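Local coordinates for protein hydrolase (Burkholderia cenocepacia, PDB 4QKU) that probably hydrolyses fumarylacetoacetate to fumarate and acetoacetate, the last step of phenylalanine and tyrosine breakdown, as a metal-dependent member of the FAH family, at residues Asp115-Thr118 against Leu119-Asp122; Thr158-Gly161 against Ser162-Asp166; Gly232-Leu235 against Gly236-Ile239. One frame throughout, in Å; residues are numbered along the deposited sequence.

Contact 1 of 3, residues Asp115-Thr118 against Leu119-Asp122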
# COMPACT_ATOMS: atom_id res chain seq x y z
N ASP B 115 -24.28 32.43 -20.06
CA ASP B 115 -25.05 33.62 -19.77
C ASP B 115 -24.70 34.34 -18.47
O ASP B 115 -25.25 35.41 -18.20
CB ASP B 115 -26.53 33.28 -19.79
CG ASP B 115 -27.01 32.86 -21.18
OD1 ASP B 115 -26.29 33.11 -22.17
OD2 ASP B 115 -28.13 32.29 -21.26
N ASP B 116 -23.81 33.77 -17.67
CA ASP B 116 -23.38 34.42 -16.44
C ASP B 116 -22.25 35.34 -16.85
O ASP B 116 -21.19 34.88 -17.29
CB ASP B 116 -22.89 33.39 -15.43
CG ASP B 116 -22.72 33.95 -14.04
OD1 ASP B 116 -22.60 35.20 -13.89
OD2 ASP B 116 -22.67 33.13 -13.09
N ALA B 117 -22.50 36.63 -16.70
CA ALA B 117 -21.53 37.66 -17.07
C ALA B 117 -20.45 37.93 -16.01
O ALA B 117 -19.43 38.53 -16.32
CB ALA B 117 -22.26 38.95 -17.38
N THR B 118 -20.66 37.48 -14.78
CA THR B 118 -19.84 37.85 -13.63
C THR B 118 -18.34 37.71 -13.88
O THR B 118 -17.60 38.68 -13.75
CB THR B 118 -20.24 37.04 -12.38
OG1 THR B 118 -21.66 37.20 -12.14
CG2 THR B 118 -19.47 37.50 -11.16
N LEU B 119 -17.89 36.52 -14.22
CA LEU B 119 -16.48 36.31 -14.55
C LEU B 119 -16.20 36.49 -16.04
O LEU B 119 -15.14 36.97 -16.42
CB LEU B 119 -16.04 34.92 -14.11
CG LEU B 119 -14.59 34.55 -14.48
CD1 LEU B 119 -13.60 35.55 -13.91
CD2 LEU B 119 -14.28 33.13 -14.00
N ARG B 120 -17.14 36.12 -16.89
CA ARG B 120 -16.94 36.20 -18.34
C ARG B 120 -16.55 37.58 -18.84
O ARG B 120 -15.63 37.72 -19.63
CB ARG B 120 -18.22 35.75 -19.02
CG ARG B 120 -18.23 35.86 -20.52
CD ARG B 120 -19.64 35.80 -21.05
NE ARG B 120 -20.39 37.03 -20.78
CZ ARG B 120 -21.72 37.13 -20.72
NH1 ARG B 120 -22.52 36.06 -20.89
NH2 ARG B 120 -22.28 38.31 -20.50
N ASP B 121 -17.22 38.60 -18.33
CA ASP B 121 -16.97 39.98 -18.78
C ASP B 121 -15.92 40.73 -17.96
O ASP B 121 -15.69 41.92 -18.20
CB ASP B 121 -18.29 40.74 -18.79
CG ASP B 121 -19.24 40.24 -19.85
OD1 ASP B 121 -18.85 39.35 -20.62
OD2 ASP B 121 -20.37 40.77 -19.93
N ASP B 122 -15.29 40.05 -17.01
CA ASP B 122 -14.20 40.61 -16.20
C ASP B 122 -12.84 40.10 -16.73
O ASP B 122 -12.24 39.18 -16.20
CB ASP B 122 -14.41 40.25 -14.73
CG ASP B 122 -13.48 40.99 -13.78
OD1 ASP B 122 -12.42 41.48 -14.22
OD2 ASP B 122 -13.79 41.04 -12.57
O HOH W 1 -19.32 34.48 -15.33
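A117 and D121 are joined by the one direct hydrogen bond between residues 115-118 and 119-122: D121 N gives its hydrogen to A117 O at 3.0 Å, nearly straight at 166°, which closes one turn of a short, weakly bonded helix. A water bridges D116 O and L119 N.

Before the turn, D116 is the N-cap. T118 OG1 donates to the syn lone pair of D116 OD1 at 2.8 Å, while T118 N reaches the same oxygen at 3.1 Å from above the carboxylate plane. Aspartate's short carboxylate suits this place, folding forward over the first turn to accept its amide.

Charge pairing is side-on. R120 NE meets D121 OD1 at 2.8 Å and R120 NH2 pairs with D121 OD2, both oxygens lying in the guanidinium plane though the carboxylate is turned out of it, while R120 NH1 bonds to R114 O. The bend at chi3 (73°) folds the arginine back, laying one guanidinium face over A117 CA and D116 O, an approach the small alanine admits.

Buried L119 packs its apolar chain against L111 of helix 98-111 and L125, R126 and V129 of helix 123-129, so helix 117-120 bridges its two neighbours.

Contact 2 of 3, residues Thr158-Gly161 against Ser162-Asp166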
# COMPACT_ATOMS: atom_id res chain seq x y z
N THR B 158 -10.64 -15.11 -18.01
CA THR B 158 -10.73 -16.36 -18.76
C THR B 158 -9.55 -16.47 -19.73
O THR B 158 -9.00 -17.56 -19.90
CB THR B 158 -12.08 -16.46 -19.50
OG1 THR B 158 -13.14 -16.09 -18.61
CG2 THR B 158 -12.31 -17.87 -20.02
N ASN B 159 -9.18 -15.38 -20.39
CA ASN B 159 -8.02 -15.40 -21.32
C ASN B 159 -6.75 -15.78 -20.58
O ASN B 159 -6.03 -16.69 -20.98
CB ASN B 159 -7.82 -14.03 -22.00
CG ASN B 159 -8.86 -13.73 -23.07
OD1 ASN B 159 -9.47 -14.64 -23.61
ND2 ASN B 159 -9.03 -12.45 -23.41
N VAL B 160 -6.48 -15.11 -19.47
CA VAL B 160 -5.25 -15.32 -18.76
C VAL B 160 -5.18 -16.72 -18.12
O VAL B 160 -4.19 -17.43 -18.31
CB VAL B 160 -5.01 -14.20 -17.72
CG1 VAL B 160 -3.81 -14.52 -16.84
CG2 VAL B 160 -4.78 -12.88 -18.44
N GLY B 161 -6.23 -17.13 -17.42
CA GLY B 161 -6.31 -18.49 -16.89
C GLY B 161 -6.17 -19.60 -17.97
O GLY B 161 -5.84 -20.73 -17.65
N SER B 162 -6.45 -19.27 -19.23
CA SER B 162 -6.34 -20.23 -20.34
C SER B 162 -4.91 -20.51 -20.68
O SER B 162 -4.62 -21.52 -21.31
CB SER B 162 -7.02 -19.72 -21.62
OG SER B 162 -8.42 -19.80 -21.46
N MET B 163 -4.02 -19.61 -20.29
CA MET B 163 -2.60 -19.81 -20.53
C MET B 163 -1.94 -20.64 -19.43
O MET B 163 -0.84 -21.14 -19.63
CB MET B 163 -1.91 -18.47 -20.67
CG MET B 163 -2.41 -17.70 -21.87
SD MET B 163 -1.91 -15.99 -21.90
CE MET B 163 -2.49 -15.47 -23.54
N PHE B 164 -2.62 -20.79 -18.28
CA PHE B 164 -2.19 -21.69 -17.19
C PHE B 164 -2.97 -23.00 -17.03
O PHE B 164 -2.43 -23.98 -16.50
CB PHE B 164 -2.20 -20.93 -15.87
CG PHE B 164 -1.35 -19.69 -15.91
CD1 PHE B 164 0.03 -19.75 -15.70
CD2 PHE B 164 -1.92 -18.46 -16.22
CE1 PHE B 164 0.81 -18.60 -15.77
CE2 PHE B 164 -1.15 -17.31 -16.29
CZ PHE B 164 0.22 -17.37 -16.06
N ARG B 165 -4.24 -23.03 -17.43
CA ARG B 165 -5.10 -24.19 -17.22
C ARG B 165 -5.92 -24.49 -18.46
O ARG B 165 -6.26 -23.59 -19.22
CB ARG B 165 -6.03 -23.94 -16.02
CG ARG B 165 -5.31 -23.86 -14.67
CD ARG B 165 -6.27 -23.40 -13.57
NE ARG B 165 -6.80 -22.04 -13.77
CZ ARG B 165 -6.22 -20.91 -13.37
NH1 ARG B 165 -5.05 -20.93 -12.74
NH2 ARG B 165 -6.81 -19.73 -13.61
N ASP B 166 -6.27 -25.76 -18.65
CA ASP B 166 -7.10 -26.16 -19.79
C ASP B 166 -8.43 -25.39 -19.73
O ASP B 166 -8.80 -24.91 -18.66
CB ASP B 166 -7.27 -27.70 -19.84
CG ASP B 166 -8.26 -28.27 -18.80
OD1 ASP B 166 -7.95 -28.27 -17.59
OD2 ASP B 166 -9.32 -28.77 -19.22
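The amide of S162 is divided between T158 O and N159 O, both weakly; M163 N then turns to V160 O at 2.9 Å, three residues back, whereas R165 N keeps the four-residue step to G161 O at 2.8 Å, with only a weak bond from F164 N to that same G161 oxygen.

S162 reinforces the turn with its side chain. Its OG donates to T158 O at 2.8 Å, and the first torsion of -74° sets the hydroxyl beside the backbone N, facing back along the helix. Serine is short enough for this, and the hydroxyl adds a firmer hold on a carbonyl of the preceding turn than the amide provides.

V160 and F164, four residues apart, lie side by side and point the same way. V160 CG1 meets F164 CE2 at 3.9 Å, approaching the ring at its edge and in its plane, while V160 O is 3.3 Å from F164 CD2. A flat apolar ring can set its edge against the valine and still meet the ring of Y267, a predicted substrate-binding residue.

R165 bends at chi3 (-63°), which folds its guanidinium back toward G161: G161 O lies over one face, and R165 NH2 comes 3.5 Å from G161 CA. Glycine, with no CB, permits this close approach. R165 NE and NH2 are held by N169 O and A170 O, fixing the group's orientation.

M163 rests on W390. V160 lies close to H156, the predicted proton acceptor, and beside a bound sulfate, probably from the crystallisation liquor, though such an ion can mark a pocket; R165 is itself a predicted substrate-binding residue. Helix 154-164 and the arginine after it thus form part of the wall of what is probably the FAH-family active site.

Contact 3 of 3, residues Gly232-Leu235 against Gly236-Ile239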
# COMPACT_ATOMS: atom_id res chain seq x y z
N GLY B 232 -13.70 7.44 3.79
CA GLY B 232 -13.19 6.18 4.25
C GLY B 232 -14.16 5.45 5.16
O GLY B 232 -15.32 5.82 5.30
N ASN B 233 -13.65 4.41 5.79
CA ASN B 233 -14.40 3.71 6.81
C ASN B 233 -13.44 3.29 7.91
O ASN B 233 -12.27 3.07 7.68
CB ASN B 233 -15.13 2.51 6.22
CG ASN B 233 -14.20 1.48 5.62
OD1 ASN B 233 -13.56 1.71 4.60
ND2 ASN B 233 -14.11 0.33 6.27
N ALA B 234 -13.96 3.17 9.11
CA ALA B 234 -13.14 2.83 10.25
C ALA B 234 -12.78 1.35 10.20
O ALA B 234 -13.55 0.51 9.74
CB ALA B 234 -13.86 3.16 11.55
N LEU B 235 -11.57 1.07 10.66
CA LEU B 235 -11.09 -0.29 10.85
C LEU B 235 -12.11 -1.05 11.69
O LEU B 235 -12.56 -0.56 12.72
CB LEU B 235 -9.73 -0.25 11.55
CG LEU B 235 -8.90 -1.52 11.61
CD1 LEU B 235 -8.65 -2.08 10.22
CD2 LEU B 235 -7.58 -1.19 12.29
N GLY B 236 -12.51 -2.22 11.19
CA GLY B 236 -13.54 -3.05 11.80
C GLY B 236 -15.00 -2.76 11.41
O GLY B 236 -15.89 -3.49 11.85
N GLU B 237 -15.25 -1.71 10.61
CA GLU B 237 -16.63 -1.35 10.18
C GLU B 237 -16.78 -1.41 8.66
O GLU B 237 -16.49 -0.45 7.96
CB GLU B 237 -17.01 0.05 10.63
CG GLU B 237 -16.86 0.25 12.13
CD GLU B 237 -17.12 1.69 12.57
OE1 GLU B 237 -17.59 2.51 11.74
OE2 GLU B 237 -16.83 2.00 13.75
N PRO B 238 -17.26 -2.54 8.15
CA PRO B 238 -17.48 -2.69 6.71
C PRO B 238 -18.40 -1.66 6.07
O PRO B 238 -19.19 -1.04 6.73
CB PRO B 238 -18.13 -4.08 6.60
CG PRO B 238 -17.69 -4.80 7.84
CD PRO B 238 -17.62 -3.74 8.91
N ILE B 239 -18.24 -1.45 4.76
CA ILE B 239 -19.14 -0.60 3.98
C ILE B 239 -20.13 -1.51 3.28
O ILE B 239 -19.71 -2.41 2.54
CB ILE B 239 -18.39 0.23 2.91
CG1 ILE B 239 -17.25 1.05 3.54
CG2 ILE B 239 -19.34 1.16 2.18
CD1 ILE B 239 -16.27 1.60 2.55
O HOH W 2 -16.82 3.31 9.42
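N233 faces I239 and the carbonyl of E237 across a tight turn. Its CB lies 3.7 Å from both I239 CG1 and E237 O, the start of a van der Waals contact with the isoleucine in which the two side chains cross at about a right angle. With chi1 at 62°, CG stands between the backbone N and the carbonyl carbon, a crowded position that swings the amide across the mouth of the turn. CG itself touches the same isoleucine branch, I239 CG1 and CD1. At the tip the two amide atoms part company. OD1 comes 3.4 Å from I239 CD1 and accepts a hydrogen bond from T363 OG1, while ND2 donates to E237 O at 3.0 Å, reaching the oxygen from above the carbonyl plane, and also to C361 O. Asparagine suits the place because one flat amide can donate and accept at once.

The turn itself is type II, from A234 to E237, closed by E237 N bonding to A234 O at 2.9 Å with an N-H...O angle of 157°. G236 occupies its third position with a positive phi of 87°, which glycine takes without strain.

On the outer side, the extended E237 chain brings CD to 3.7 Å from A234 CB, and a water accepts from A234 N and donates to E237 OE1 at 2.6 Å.

Near the turn's tip the second subunit arrives: G236 O accepts from R439 NE of that subunit, and L235 packs on its F278. The chemistry implies a turn set mainly by neutral hydrogen bonds, with the glutamate's charge directed outward, where it makes a long, weak ion pair with the same R439 of the second subunit.

From the N terminus, contact 1 comes first, closing a single helical turn at 117-120 between helices 98-111 and 123-129 of the N-terminal family region. The chain then passes into the C-terminal hydrolase region, where contact 2 ends helix 154-164 after strand 147-150, and contact 3 closes a beta turn in the loop between strands 219-229 and 248-259. The three follow in series, so none nests within or crosses another. Contacts 1 and 2 lie on opposite sides of the chain's centre, with centres about 58 Å apart, and the centres of contacts 2 and 3 are about 35 Å apart. Contact 2 lines the predicted active site, whereas contact 3 meets the second subunit.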